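Local coordinates for glycosyltransferase (Streptomyces halstedii, PDB 3WAD), which is a bacterial glycosyltransferase of the GT-B class, built from two Rossmann-like domains that face each other and found here as a pair of identical subunits, at residues N16-A21 against S46-V51; E30-S35 against R120-D125. One frame throughout, in Å; residues are numbered along the deposited sequence.

In the fold
Both contacts belong to the N-terminal Rossmann-like domain of this GT-B enzyme, their centres about 13 Å apart. Along the chain the segments alternate: 16-21, 30-35, 46-51, then 120-125. Helix 18-27 of contact 1 runs directly into strand 30-35 of contact 2, and that strand lies beside strand 49-52 in the parallel sheet; T49 O and V51 N both probably bond to the backbone of I33. Strand 30-35 has the helix of each contact on a different side: V31 and I33 meet helix 18-27, whereas H32 turns toward helix 109-122. Strand 49-52 also pairs with a strand of the second subunit, so this corner of the domain continues into the dimer interface.

Contact 1 (N16-A21 against S46-V51); sequences NMVPLA and SGLTAV
V18, in the first turn of helix 18-27, faces the turn ending helix 40-44 and touches both S46 and L48. Helix 18-27 is the crossover helix of a beta-alpha-beta unit between parallel strands 2-6 and 30-35 of the Rossmann-like sheet, here packing against the entry to the chain's outermost strand, 49-52. V18 CG1 stands roughly anti to the backbone N (chi1 155°), and the other branch, CG2, does most of the touching, 3.7 Å from S46 CB and 3.8 Å from L48 CD1. S46 OG borders this methyl, but its hydrogen bond goes to A42 O, in the helix just before it. One turn on, A21 N is bonded to the N-cap carbonyl, M17 O, at 3.0 Å. A21 CB meets the fork of L48, 3.6 Å from L48 CD1. The leucine's extended chain (chi2 166°) carries CD1 to where V18 and A21 both touch it. Between S46 and L48 the chain turns at G47, whose positive phi closes a Schellman motif. V18 also packs on W22 of the second subunit. No hydrogen bond crosses; this buried joint rests on van der Waals contact between the methyls of V18, A21 and L48 and the S46 side chain, whose hydroxyl A42 O satisfies.

Contact 2 (E30-S35 against R120-D125); sequences EVHIAS and RQWQPD
H32 and W122 lie flat against each other where the end of helix 109-122 covers an inner strand of the parallel Rossmann-like sheet. This face-to-face stack is the tight part of the contact. The imidazole and the six-membered ring of the indole have centroids 3.6 Å apart and planes inclined by only 16°. The rings overlap with a small slip: H32 ND1 stands over the middle of the tryptophan's six-membered ring, and W122 CZ2 over the middle of the imidazole. The two side chains approach from opposite directions, H32 out of the strand and W122 off the last helical turn, where CG anti to the backbone N (chi1 -160°) sends the indole toward the sheet. H32 ND1 is also hydrogen-bonded to H118 NE2, one turn earlier in that helix, and the H118 ring meets both H32 and W122; together with the stack this bond probably holds the imidazole's rotation.

Beyond the stack the contact thins quickly. Right after W122 the chain leaves the helix at Q123, with positive phi, and R120, Q121 and Q123 are exposed, well away from the strand. E30 marks the other border. Its chain bends at chi2 (-84°), and its carboxylate serves the dimer instead, OE1 forming a salt bridge with R331 and a hydrogen bond with Y332, both of the second subunit. What E30 gives to the indole is its inner end: CB comes 3.8 Å from W122 CZ2, and E30 O lies at the ring edge, near its plane, 3.1 Å from W122 CH2.

Contact 1 (N16-A21 against S46-V51)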
loop_
_atom_site.group_PDB
_atom_site.type_symbol
_atom_site.label_atom_id
_atom_site.label_comp_id
_atom_site.label_asym_id
_atom_site.label_seq_id
_atom_site.Cartn_x
_atom_site.Cartn_y
_atom_site.Cartn_z
ATOM N N ASN B 16 9.910 5.566 4.197
ATOM C CA ASN B 16 10.565 4.792 5.257
ATOM C C ASN B 16 9.502 3.953 6.094
ATOM O O ASN B 16 9.776 2.818 6.539
ATOM C CB ASN B 16 11.342 5.783 6.152
ATOM C CG ASN B 16 12.025 5.102 7.344
ATOM O OD1 ASN B 16 11.691 5.341 8.521
ATOM N ND2 ASN B 16 12.978 4.270 7.045
ATOM N N MET B 17 8.311 4.532 6.301
ATOM C CA MET B 17 7.257 3.882 7.110
ATOM C C MET B 17 6.075 3.329 6.347
ATOM O O MET B 17 5.131 2.818 6.940
ATOM C CB MET B 17 6.802 4.791 8.220
ATOM C CG MET B 17 6.410 6.176 7.850
ATOM S SD MET B 17 6.147 7.215 9.390
ATOM C CE MET B 17 4.621 7.234 8.796
ATOM N N VAL B 18 6.164 3.312 5.022
ATOM C CA VAL B 18 5.063 2.826 4.226
ATOM C C VAL B 18 4.796 1.313 4.362
ATOM O O VAL B 18 3.669 0.938 4.523
ATOM C CB VAL B 18 5.174 3.271 2.727
ATOM C CG1 VAL B 18 4.419 2.318 1.732
ATOM C CG2 VAL B 18 4.679 4.726 2.580
ATOM N N PRO B 19 5.819 0.471 4.218
ATOM C CA PRO B 19 5.685 -0.987 4.379
ATOM C C PRO B 19 5.134 -1.301 5.801
ATOM O O PRO B 19 4.176 -2.042 5.923
ATOM C CB PRO B 19 7.123 -1.483 4.147
ATOM C CG PRO B 19 7.683 -0.389 3.108
ATOM C CD PRO B 19 7.198 0.846 3.800
ATOM N N LEU B 20 5.594 -0.587 6.822
ATOM C CA LEU B 20 5.027 -0.805 8.201
ATOM C C LEU B 20 3.526 -0.384 8.316
ATOM O O LEU B 20 2.704 -1.143 8.834
ATOM C CB LEU B 20 5.865 -0.069 9.258
ATOM C CG LEU B 20 5.317 -0.321 10.677
ATOM C CD1 LEU B 20 5.361 -1.803 11.016
ATOM C CD2 LEU B 20 5.933 0.473 11.738
ATOM N N ALA B 21 3.163 0.796 7.841
ATOM C CA ALA B 21 1.753 1.099 7.617
ATOM C C ALA B 21 0.957 0.017 6.950
ATOM O O ALA B 21 -0.134 -0.376 7.459
ATOM C CB ALA B 21 1.549 2.433 6.914
ATOM N N SER B 46 1.016 6.109 -2.170
ATOM C CA SER B 46 1.541 4.950 -1.458
ATOM C C SER B 46 0.412 3.944 -1.089
ATOM O O SER B 46 0.676 2.923 -0.498
ATOM C CB SER B 46 2.263 5.342 -0.190
ATOM O OG SER B 46 3.269 6.252 -0.455
ATOM N N GLY B 47 -0.823 4.303 -1.416
ATOM C CA GLY B 47 -2.014 3.533 -1.104
ATOM C C GLY B 47 -2.567 3.694 0.295
ATOM O O GLY B 47 -3.356 2.837 0.711
ATOM N N LEU B 48 -2.243 4.783 1.006
ATOM C CA LEU B 48 -2.586 4.874 2.425
ATOM C C LEU B 48 -3.541 6.047 2.682
ATOM O O LEU B 48 -3.815 6.823 1.758
ATOM C CB LEU B 48 -1.289 5.007 3.286
ATOM C CG LEU B 48 -0.320 3.865 3.193
ATOM C CD1 LEU B 48 1.126 4.098 3.755
ATOM C CD2 LEU B 48 -1.007 2.578 3.854
ATOM N N THR B 49 -4.018 6.206 3.918
ATOM C CA THR B 49 -5.039 7.202 4.255
ATOM C C THR B 49 -4.374 8.359 4.896
ATOM O O THR B 49 -3.701 8.198 5.902
ATOM C CB THR B 49 -6.058 6.603 5.225
ATOM O OG1 THR B 49 -6.683 5.517 4.573
ATOM C CG2 THR B 49 -7.164 7.553 5.593
ATOM N N ALA B 50 -4.535 9.532 4.284
ATOM C CA ALA B 50 -3.877 10.711 4.716
ATOM C C ALA B 50 -4.789 11.507 5.597
ATOM O O ALA B 50 -5.995 11.708 5.280
ATOM C CB ALA B 50 -3.495 11.550 3.496
ATOM N N VAL B 51 -4.214 12.035 6.689
ATOM C CA VAL B 51 -4.910 12.942 7.573
ATOM C C VAL B 51 -4.082 14.230 7.621
ATOM O O VAL B 51 -3.073 14.277 8.296
ATOM C CB VAL B 51 -5.068 12.273 9.001
ATOM C CG1 VAL B 51 -5.837 13.153 9.980
ATOM C CG2 VAL B 51 -5.712 10.911 8.856
#

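Contact 2 (E30-S35 against R120-D125)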
loop_
_atom_site.group_PDB
_atom_site.type_symbol
_atom_site.label_atom_id
_atom_site.label_comp_id
_atom_site.label_asym_id
_atom_site.label_seq_id
_atom_site.Cartn_x
_atom_site.Cartn_y
_atom_site.Cartn_z
ATOM N N GLU B 30 -6.552 -0.147 11.783
ATOM C CA GLU B 30 -6.949 1.063 11.077
ATOM C C GLU B 30 -5.780 2.049 11.217
ATOM O O GLU B 30 -5.424 2.431 12.347
ATOM C CB GLU B 30 -8.120 1.765 11.745
ATOM C CG GLU B 30 -9.360 0.950 11.897
ATOM C CD GLU B 30 -10.203 0.976 10.649
ATOM O OE1 GLU B 30 -10.606 -0.120 10.188
ATOM O OE2 GLU B 30 -10.446 2.086 10.111
ATOM N N VAL B 31 -5.201 2.456 10.092
ATOM C CA VAL B 31 -3.967 3.276 10.125
ATOM C C VAL B 31 -4.264 4.616 9.472
ATOM O O VAL B 31 -4.794 4.667 8.372
ATOM C CB VAL B 31 -2.908 2.559 9.338
ATOM C CG1 VAL B 31 -1.581 3.351 9.324
ATOM C CG2 VAL B 31 -2.676 1.145 9.940
ATOM N N HIS B 32 -4.007 5.683 10.193
ATOM C CA HIS B 32 -4.025 7.018 9.651
ATOM C C HIS B 32 -2.578 7.547 9.492
ATOM O O HIS B 32 -1.760 7.466 10.460
ATOM C CB HIS B 32 -4.823 7.983 10.569
ATOM C CG HIS B 32 -6.314 7.780 10.527
ATOM N ND1 HIS B 32 -7.169 8.411 11.403
ATOM C CD2 HIS B 32 -7.098 7.035 9.717
ATOM C CE1 HIS B 32 -8.415 8.083 11.115
ATOM N NE2 HIS B 32 -8.397 7.222 10.122
ATOM N N ILE B 33 -2.275 8.147 8.333
ATOM C CA ILE B 33 -0.961 8.814 8.156
ATOM C C ILE B 33 -1.178 10.317 8.219
ATOM O O ILE B 33 -1.808 10.922 7.288
ATOM C CB ILE B 33 -0.190 8.444 6.783
ATOM C CG1 ILE B 33 -0.299 6.938 6.473
ATOM C CG2 ILE B 33 1.277 9.051 6.753
ATOM C CD1 ILE B 33 0.420 5.987 7.537
ATOM N N ALA B 34 -0.677 10.930 9.279
ATOM C CA ALA B 34 -0.913 12.355 9.426
ATOM C C ALA B 34 0.356 13.025 9.001
ATOM O O ALA B 34 1.431 12.641 9.474
ATOM C CB ALA B 34 -1.237 12.693 10.940
ATOM N N SER B 35 0.237 14.068 8.174
ATOM C CA SER B 35 1.380 14.815 7.700
ATOM C C SER B 35 0.853 16.158 7.220
ATOM O O SER B 35 -0.406 16.353 7.126
ATOM C CB SER B 35 2.099 13.998 6.593
ATOM O OG SER B 35 3.371 14.511 6.203
ATOM N N ARG B 120 -7.251 13.330 20.051
ATOM C CA ARG B 120 -8.336 13.438 21.079
ATOM C C ARG B 120 -9.633 12.867 20.482
ATOM O O ARG B 120 -10.235 11.930 21.057
ATOM C CB ARG B 120 -8.521 14.847 21.620
ATOM C CG ARG B 120 -7.334 15.408 22.393
ATOM C CD ARG B 120 -7.743 16.467 23.462
ATOM N NE ARG B 120 -7.064 17.763 23.313
ATOM C CZ ARG B 120 -6.043 18.251 24.052
ATOM N NH1 ARG B 120 -5.447 17.542 25.027
ATOM N NH2 ARG B 120 -5.558 19.467 23.766
ATOM N N GLN B 121 -9.955 13.295 19.260
ATOM C CA GLN B 121 -11.108 12.750 18.533
ATOM C C GLN B 121 -11.013 11.293 18.265
ATOM O O GLN B 121 -11.863 10.524 18.711
ATOM C CB GLN B 121 -11.339 13.493 17.222
ATOM C CG GLN B 121 -12.012 14.793 17.422
ATOM C CD GLN B 121 -13.127 14.733 18.539
ATOM O OE1 GLN B 121 -14.091 13.924 18.466
ATOM N NE2 GLN B 121 -12.980 15.615 19.569
ATOM N N TRP B 122 -9.996 10.886 17.525
ATOM C CA TRP B 122 -9.864 9.487 17.066
ATOM C C TRP B 122 -9.471 8.530 18.144
ATOM O O TRP B 122 -9.571 7.268 17.979
ATOM C CB TRP B 122 -8.747 9.376 15.973
ATOM C CG TRP B 122 -8.846 8.117 15.097
ATOM C CD1 TRP B 122 -10.022 7.616 14.559
ATOM C CD2 TRP B 122 -7.793 7.282 14.567
ATOM N NE1 TRP B 122 -9.776 6.555 13.790
ATOM C CE2 TRP B 122 -8.422 6.299 13.760
ATOM C CE3 TRP B 122 -6.395 7.275 14.670
ATOM C CZ2 TRP B 122 -7.696 5.296 13.056
ATOM C CZ3 TRP B 122 -5.675 6.278 13.996
ATOM C CH2 TRP B 122 -6.329 5.278 13.206
ATOM N N GLN B 123 -8.825 9.101 19.154
ATOM C CA GLN B 123 -8.222 8.361 20.268
ATOM C C GLN B 123 -7.461 7.086 19.865
ATOM O O GLN B 123 -7.870 6.025 20.211
ATOM C CB GLN B 123 -9.294 8.071 21.366
ATOM C CG GLN B 123 -9.843 9.393 22.014
ATOM C CD GLN B 123 -8.926 9.933 23.081
ATOM O OE1 GLN B 123 -8.120 9.189 23.601
ATOM N NE2 GLN B 123 -9.048 11.241 23.425
ATOM N N PRO B 124 -6.268 7.201 19.214
ATOM C CA PRO B 124 -5.524 6.045 18.777
ATOM C C PRO B 124 -5.012 5.107 19.891
ATOM O O PRO B 124 -4.709 5.578 20.940
ATOM C CB PRO B 124 -4.319 6.685 18.083
ATOM C CG PRO B 124 -4.080 7.847 18.776
ATOM C CD PRO B 124 -5.470 8.417 19.100
ATOM N N ASP B 125 -4.830 3.820 19.648
ATOM C CA ASP B 125 -4.213 2.953 20.660
ATOM C C ASP B 125 -2.692 2.896 20.636
ATOM O O ASP B 125 -2.064 2.354 21.601
ATOM C CB ASP B 125 -4.706 1.536 20.476
ATOM C CG ASP B 125 -6.256 1.480 20.554
ATOM O OD1 ASP B 125 -6.786 1.798 21.655
ATOM O OD2 ASP B 125 -6.929 1.307 19.494
#